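Local atomic coordinates of adenylate isopentenyltransferase (Humulus lupulus, PDB entry 3A8T), a protein that transfers an isopentenyl group from dimethylallyl diphosphate to ATP, ADP or AMP in cytokinin biosynthesis. Residues 141-153 / 170-182. Numbering follows the deposited sequence.
Sequences SFIHALLVDRFDS and ELRYDCCFLWVDV. With ATP (adenosine-5'-triphosphate), chain B.
L146, L147, V148 and D149, at the C-terminal end of helix 140-147 and just beyond it, meet E170-Y173 and the start of strand 174-181. At the other end of the helix, S141, small and polar, binds ATP O2B through OG and O1B through its amide.

At L146 the carbonyl oxygen accepts a bond from R172 NH1 (2.8 Å) that lies in the carbonyl plane but is bent, 133° at the hydrogen. Long and bent at chi3, the arginine can reach back to this oxygen while the hydroxyl of Y173 sits over the centre of one guanidinium face. Were R172 shortened to an alanine, the L146 carbonyl would probably lose this donor and the Y173 hydroxyl its flat neighbour. L146 CD1 lies beside Y173 OH (3.9 Å).

L147 contributes most of the apolar contact, and leucine's forked end suits it to two rings. Its CG stands anti to its own carbonyl carbon (chi1 -61°), which sends L147 CD2 to the ring edge of Y173 at CD2 (3.7 Å) and L147 CD1 to the edge of F177 at CE1 (3.8 Å); C175 SG lies 4.0 Å from L147 CD1.

V148, the first residue to leave helical geometry, turns its side chain away and pairs with L171. Two bonds flank them, R172 N to L147 O (2.7 Å, 173°) and the more bent D149 N to E170 O (2.7 Å), making a non-hydrogen-bonded antiparallel pair. R116 of helix 112-128 donates to V148 O and A145 O. D149's carboxylate suits this exposed margin.

The setting is the parallel alpha/beta P-loop fold; here the start of helix 140-147 brings S141 to the beta-phosphate.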
loop_
_atom_site.group_PDB
_atom_site.type_symbol
_atom_site.label_atom_id
_atom_site.label_comp_id
_atom_site.label_asym_id
_atom_site.label_seq_id
_atom_site.Cartn_x
_atom_site.Cartn_y
_atom_site.Cartn_z
ATOM N N SER A 141 -11.586 2.228 -1.330
ATOM C CA SER A 141 -12.797 1.659 -0.768
ATOM C C SER A 141 -12.754 1.716 0.781
ATOM O O SER A 141 -13.806 1.851 1.436
ATOM C CB SER A 141 -12.986 0.210 -1.217
ATOM O OG SER A 141 -12.178 -0.717 -0.476
ATOM N N PHE A 142 -11.568 1.596 1.375
ATOM C CA PHE A 142 -11.447 1.670 2.828
ATOM C C PHE A 142 -11.461 3.114 3.265
ATOM O O PHE A 142 -12.078 3.450 4.264
ATOM C CB PHE A 142 -10.162 0.981 3.338
ATOM C CG PHE A 142 -10.324 -0.513 3.624
ATOM C CD1 PHE A 142 -11.408 -1.234 3.117
ATOM C CD2 PHE A 142 -9.397 -1.195 4.417
ATOM C CE1 PHE A 142 -11.566 -2.602 3.406
ATOM C CE2 PHE A 142 -9.564 -2.556 4.688
ATOM C CZ PHE A 142 -10.647 -3.244 4.186
ATOM N N ILE A 143 -10.784 3.974 2.524
ATOM C CA ILE A 143 -10.774 5.374 2.876
ATOM C C ILE A 143 -12.210 5.931 2.851
ATOM O O ILE A 143 -12.635 6.626 3.770
ATOM C CB ILE A 143 -9.922 6.178 1.912
ATOM C CG1 ILE A 143 -8.438 5.796 2.052
ATOM C CG2 ILE A 143 -10.095 7.645 2.191
ATOM C CD1 ILE A 143 -7.558 6.151 0.808
ATOM N N HIS A 144 -12.952 5.634 1.799
ATOM C CA HIS A 144 -14.344 6.103 1.676
ATOM C C HIS A 144 -15.286 5.526 2.738
ATOM O O HIS A 144 -16.031 6.257 3.378
ATOM C CB HIS A 144 -14.865 5.825 0.244
ATOM C CG HIS A 144 -16.345 5.639 0.154
ATOM N ND1 HIS A 144 -16.963 4.430 0.428
ATOM C CD2 HIS A 144 -17.339 6.505 -0.145
ATOM C CE1 HIS A 144 -18.270 4.559 0.307
ATOM N NE2 HIS A 144 -18.525 5.808 -0.038
ATOM N N ALA A 145 -15.254 4.218 2.935
ATOM C CA ALA A 145 -16.101 3.606 3.938
ATOM C C ALA A 145 -15.908 4.302 5.286
ATOM O O ALA A 145 -16.883 4.624 5.967
ATOM C CB ALA A 145 -15.773 2.129 4.084
ATOM N N LEU A 146 -14.653 4.533 5.652
ATOM C CA LEU A 146 -14.347 5.155 6.918
ATOM C C LEU A 146 -14.759 6.602 7.049
ATOM O O LEU A 146 -15.312 6.975 8.067
ATOM C CB LEU A 146 -12.853 5.061 7.224
ATOM C CG LEU A 146 -12.402 5.902 8.435
ATOM C CD1 LEU A 146 -12.906 5.248 9.735
ATOM C CD2 LEU A 146 -10.914 5.982 8.470
ATOM N N LEU A 147 -14.520 7.407 6.015
ATOM C CA LEU A 147 -14.783 8.841 6.057
ATOM C C LEU A 147 -16.211 9.357 5.883
ATOM O O LEU A 147 -16.524 10.407 6.441
ATOM C CB LEU A 147 -13.866 9.564 5.059
ATOM C CG LEU A 147 -12.343 9.466 5.267
ATOM C CD1 LEU A 147 -11.647 10.432 4.326
ATOM C CD2 LEU A 147 -11.980 9.800 6.687
ATOM N N VAL A 148 -17.074 8.674 5.135
ATOM C CA VAL A 148 -18.434 9.200 4.971
ATOM C C VAL A 148 -19.312 9.287 6.252
ATOM O O VAL A 148 -19.060 8.666 7.283
ATOM C CB VAL A 148 -19.287 8.435 3.874
ATOM C CG1 VAL A 148 -18.683 8.641 2.476
ATOM C CG2 VAL A 148 -19.425 6.988 4.226
ATOM N N ASP A 149 -20.345 10.101 6.144
ATOM C CA ASP A 149 -21.285 10.298 7.220
ATOM C C ASP A 149 -22.196 9.094 7.410
ATOM O O ASP A 149 -22.467 8.673 8.522
ATOM C CB ASP A 149 -22.107 11.541 6.943
ATOM C CG ASP A 149 -22.092 12.479 8.103
ATOM O OD1 ASP A 149 -22.259 11.966 9.246
ATOM O OD2 ASP A 149 -21.908 13.706 7.866
ATOM N N ARG A 150 -22.692 8.557 6.310
ATOM C CA ARG A 150 -23.526 7.374 6.398
ATOM C C ARG A 150 -22.924 6.369 5.429
ATOM O O ARG A 150 -22.779 6.633 4.241
ATOM C CB ARG A 150 -24.994 7.671 6.044
ATOM C CG ARG A 150 -25.794 8.376 7.139
ATOM C CD ARG A 150 -27.223 7.802 7.249
ATOM N NE ARG A 150 -27.192 6.396 7.703
ATOM C CZ ARG A 150 -28.045 5.839 8.575
ATOM N NH1 ARG A 150 -29.026 6.560 9.112
ATOM N NH2 ARG A 150 -27.902 4.559 8.916
ATOM N N PHE A 151 -22.550 5.213 5.940
ATOM C CA PHE A 151 -21.946 4.261 5.056
ATOM C C PHE A 151 -22.973 3.406 4.354
ATOM O O PHE A 151 -23.872 2.862 4.988
ATOM C CB PHE A 151 -20.934 3.384 5.796
ATOM C CG PHE A 151 -20.183 2.456 4.881
ATOM C CD1 PHE A 151 -19.654 2.929 3.688
ATOM C CD2 PHE A 151 -20.076 1.103 5.166
ATOM C CE1 PHE A 151 -19.045 2.065 2.795
ATOM C CE2 PHE A 151 -19.467 0.246 4.273
ATOM C CZ PHE A 151 -18.956 0.723 3.090
ATOM N N ASP A 152 -22.834 3.298 3.033
ATOM C CA ASP A 152 -23.730 2.481 2.223
ATOM C C ASP A 152 -23.136 1.092 2.265
ATOM O O ASP A 152 -22.325 0.712 1.426
ATOM C CB ASP A 152 -23.766 2.979 0.783
ATOM C CG ASP A 152 -24.972 2.449 0.001
ATOM O OD1 ASP A 152 -25.485 1.334 0.322
ATOM O OD2 ASP A 152 -25.392 3.159 -0.952
ATOM N N SER A 153 -23.542 0.364 3.295
ATOM C CA SER A 153 -23.096 -0.993 3.566
ATOM C C SER A 153 -23.088 -1.781 2.267
ATOM O O SER A 153 -22.034 -2.179 1.771
ATOM C CB SER A 153 -24.047 -1.619 4.592
ATOM O OG SER A 153 -24.533 -0.612 5.490
ATOM N N GLU A 170 -22.087 14.473 4.282
ATOM C CA GLU A 170 -20.750 14.333 3.627
ATOM C C GLU A 170 -19.716 13.582 4.503
ATOM O O GLU A 170 -19.858 12.381 4.725
ATOM C CB GLU A 170 -20.209 15.722 3.243
ATOM C CG GLU A 170 -18.860 15.675 2.509
ATOM C CD GLU A 170 -17.955 16.834 2.898
ATOM O OE1 GLU A 170 -17.907 17.168 4.122
ATOM O OE2 GLU A 170 -17.296 17.395 1.997
ATOM N N LEU A 171 -18.691 14.283 4.986
ATOM C CA LEU A 171 -17.649 13.634 5.795
ATOM C C LEU A 171 -17.791 13.650 7.322
ATOM O O LEU A 171 -18.233 14.582 7.945
ATOM C CB LEU A 171 -16.259 14.128 5.390
ATOM C CG LEU A 171 -15.910 13.942 3.891
ATOM C CD1 LEU A 171 -14.491 14.331 3.691
ATOM C CD2 LEU A 171 -16.106 12.560 3.410
ATOM N N ARG A 172 -17.444 12.520 7.890
ATOM C CA ARG A 172 -17.523 12.264 9.297
ATOM C C ARG A 172 -16.516 13.102 10.044
ATOM O O ARG A 172 -16.779 13.523 11.160
ATOM C CB ARG A 172 -17.213 10.797 9.494
ATOM C CG ARG A 172 -17.950 10.122 10.570
ATOM C CD ARG A 172 -17.938 8.665 10.229
ATOM N NE ARG A 172 -17.841 7.873 11.436
ATOM C CZ ARG A 172 -17.182 6.735 11.509
ATOM N NH1 ARG A 172 -16.564 6.265 10.446
ATOM N NH2 ARG A 172 -17.144 6.075 12.657
ATOM N N TYR A 173 -15.359 13.346 9.433
ATOM C CA TYR A 173 -14.337 14.096 10.108
ATOM C C TYR A 173 -13.981 15.411 9.434
ATOM O O TYR A 173 -14.491 15.772 8.393
ATOM C CB TYR A 173 -13.075 13.245 10.196
ATOM C CG TYR A 173 -13.272 11.875 10.776
ATOM C CD1 TYR A 173 -13.473 11.686 12.139
ATOM C CD2 TYR A 173 -13.336 10.760 9.941
ATOM C CE1 TYR A 173 -13.741 10.402 12.651
ATOM C CE2 TYR A 173 -13.611 9.495 10.438
ATOM C CZ TYR A 173 -13.808 9.318 11.785
ATOM O OH TYR A 173 -14.018 8.043 12.238
ATOM N N ASP A 174 -13.075 16.122 10.067
ATOM C CA ASP A 174 -12.550 17.360 9.556
ATOM C C ASP A 174 -11.235 16.886 8.918
ATOM O O ASP A 174 -10.206 16.756 9.593
ATOM C CB ASP A 174 -12.264 18.278 10.736
ATOM C CG ASP A 174 -11.638 19.569 10.322
ATOM O OD1 ASP A 174 -11.813 19.957 9.139
ATOM O OD2 ASP A 174 -10.998 20.206 11.192
ATOM N N CYS A 175 -11.279 16.624 7.622
ATOM C CA CYS A 175 -10.123 16.098 6.907
ATOM C C CYS A 175 -9.172 17.045 6.187
ATOM O O CYS A 175 -9.569 18.084 5.680
ATOM C CB CYS A 175 -10.598 15.095 5.855
ATOM S SG CYS A 175 -11.575 13.777 6.430
ATOM N N CYS A 176 -7.905 16.647 6.135
ATOM C CA CYS A 176 -6.884 17.354 5.374
ATOM C C CYS A 176 -6.391 16.181 4.518
ATOM O O CYS A 176 -6.063 15.126 5.036
ATOM C CB CYS A 176 -5.757 17.891 6.258
ATOM S SG CYS A 176 -4.376 18.612 5.317
ATOM N N PHE A 177 -6.376 16.367 3.205
ATOM C CA PHE A 177 -5.990 15.325 2.286
ATOM C C PHE A 177 -4.693 15.649 1.610
ATOM O O PHE A 177 -4.633 16.606 0.872
ATOM C CB PHE A 177 -7.020 15.194 1.164
ATOM C CG PHE A 177 -8.391 14.817 1.609
ATOM C CD1 PHE A 177 -8.697 13.501 1.931
ATOM C CD2 PHE A 177 -9.404 15.775 1.674
ATOM C CE1 PHE A 177 -9.993 13.134 2.315
ATOM C CE2 PHE A 177 -10.706 15.425 2.060
ATOM C CZ PHE A 177 -10.997 14.102 2.382
ATOM N N LEU A 178 -3.645 14.882 1.851
ATOM C CA LEU A 178 -2.404 15.118 1.133
ATOM C C LEU A 178 -2.398 14.006 0.084
ATOM O O LEU A 178 -2.574 12.831 0.424
ATOM C CB LEU A 178 -1.183 14.966 2.017
ATOM C CG LEU A 178 -1.092 15.933 3.194
ATOM C CD1 LEU A 178 0.185 15.720 3.992
ATOM C CD2 LEU A 178 -1.160 17.335 2.645
ATOM N N TRP A 179 -2.239 14.389 -1.173
ATOM C CA TRP A 179 -2.196 13.435 -2.262
ATOM C C TRP A 179 -0.784 13.496 -2.870
ATOM O O TRP A 179 -0.383 14.529 -3.413
ATOM C CB TRP A 179 -3.281 13.768 -3.307
ATOM C CG TRP A 179 -3.127 13.106 -4.642
ATOM C CD1 TRP A 179 -2.645 11.850 -4.895
ATOM C CD2 TRP A 179 -3.521 13.635 -5.910
ATOM N NE1 TRP A 179 -2.713 11.572 -6.244
ATOM C CE2 TRP A 179 -3.246 12.648 -6.884
ATOM C CE3 TRP A 179 -4.070 14.854 -6.322
ATOM C CZ2 TRP A 179 -3.504 12.841 -8.237
ATOM C CZ3 TRP A 179 -4.324 15.052 -7.677
ATOM C CH2 TRP A 179 -4.043 14.054 -8.620
ATOM N N VAL A 180 -0.028 12.395 -2.728
ATOM C CA VAL A 180 1.324 12.320 -3.270
ATOM C C VAL A 180 1.221 11.779 -4.681
ATOM O O VAL A 180 0.811 10.658 -4.897
ATOM C CB VAL A 180 2.286 11.416 -2.396
ATOM C CG1 VAL A 180 3.692 11.474 -2.935
ATOM C CG2 VAL A 180 2.303 11.920 -0.967
ATOM N N ASP A 181 1.575 12.605 -5.645
ATOM C CA ASP A 181 1.463 12.221 -7.025
ATOM C C ASP A 181 2.842 12.034 -7.685
ATOM O O ASP A 181 3.834 12.689 -7.348
ATOM C CB ASP A 181 0.596 13.293 -7.710
ATOM C CG ASP A 181 0.293 12.997 -9.188
ATOM O OD1 ASP A 181 -0.197 11.881 -9.544
ATOM O OD2 ASP A 181 0.523 13.920 -9.994
ATOM N N VAL A 182 2.883 11.103 -8.627
ATOM C CA VAL A 182 4.084 10.790 -9.362
ATOM C C VAL A 182 3.685 10.623 -10.832
ATOM O O VAL A 182 2.635 10.059 -11.125
ATOM C CB VAL A 182 4.665 9.473 -8.836
ATOM C CG1 VAL A 182 5.892 9.067 -9.614
ATOM C CG2 VAL A 182 5.016 9.654 -7.370
HETATM P PG ATP B . -11.002 -2.659 -5.341
HETATM O O1G ATP B . -12.184 -2.489 -4.438
HETATM O O2G ATP B . -10.613 -4.242 -5.346
HETATM O O3G ATP B . -11.374 -2.220 -6.849
HETATM P PB ATP B . -9.834 -1.000 -3.478
HETATM O O1B ATP B . -10.287 0.352 -3.604
HETATM O O2B ATP B . -10.846 -1.772 -2.589
HETATM O O3B ATP B . -9.704 -1.710 -4.903
HETATM P PA ATP B . -7.020 -1.180 -3.544
HETATM O O1A ATP B . -6.958 -0.459 -4.807
HETATM O O2A ATP B . -5.820 -0.595 -2.620
HETATM O O3A ATP B . -8.414 -0.973 -2.687
HETATM O "O5'" ATP B . -6.654 -2.756 -3.705
HETATM C "C5'" ATP B . -7.228 -3.355 -4.834
HETATM C "C4'" ATP B . -6.395 -4.585 -5.142
HETATM O "O4'" ATP B . -5.044 -4.175 -5.386
HETATM C "C3'" ATP B . -6.287 -5.602 -3.980
HETATM O "O3'" ATP B . -7.375 -6.522 -4.008
HETATM C "C2'" ATP B . -4.921 -6.257 -4.245
HETATM O "O2'" ATP B . -5.055 -7.301 -5.146
HETATM C "C1'" ATP B . -4.075 -5.154 -4.839
HETATM N N9 ATP B . -3.224 -4.525 -3.792
HETATM C C8 ATP B . -3.507 -3.362 -3.077
HETATM N N7 ATP B . -2.589 -3.147 -2.157
HETATM C C5 ATP B . -1.657 -4.140 -2.214
HETATM C C6 ATP B . -0.443 -4.483 -1.497
HETATM N N6 ATP B . 0.037 -3.725 -0.458
HETATM N N1 ATP B . 0.223 -5.594 -1.875
HETATM C C2 ATP B . -0.205 -6.357 -2.871
HETATM N N3 ATP B . -1.317 -6.089 -3.560
HETATM C C4 ATP B . -2.062 -5.030 -3.285
#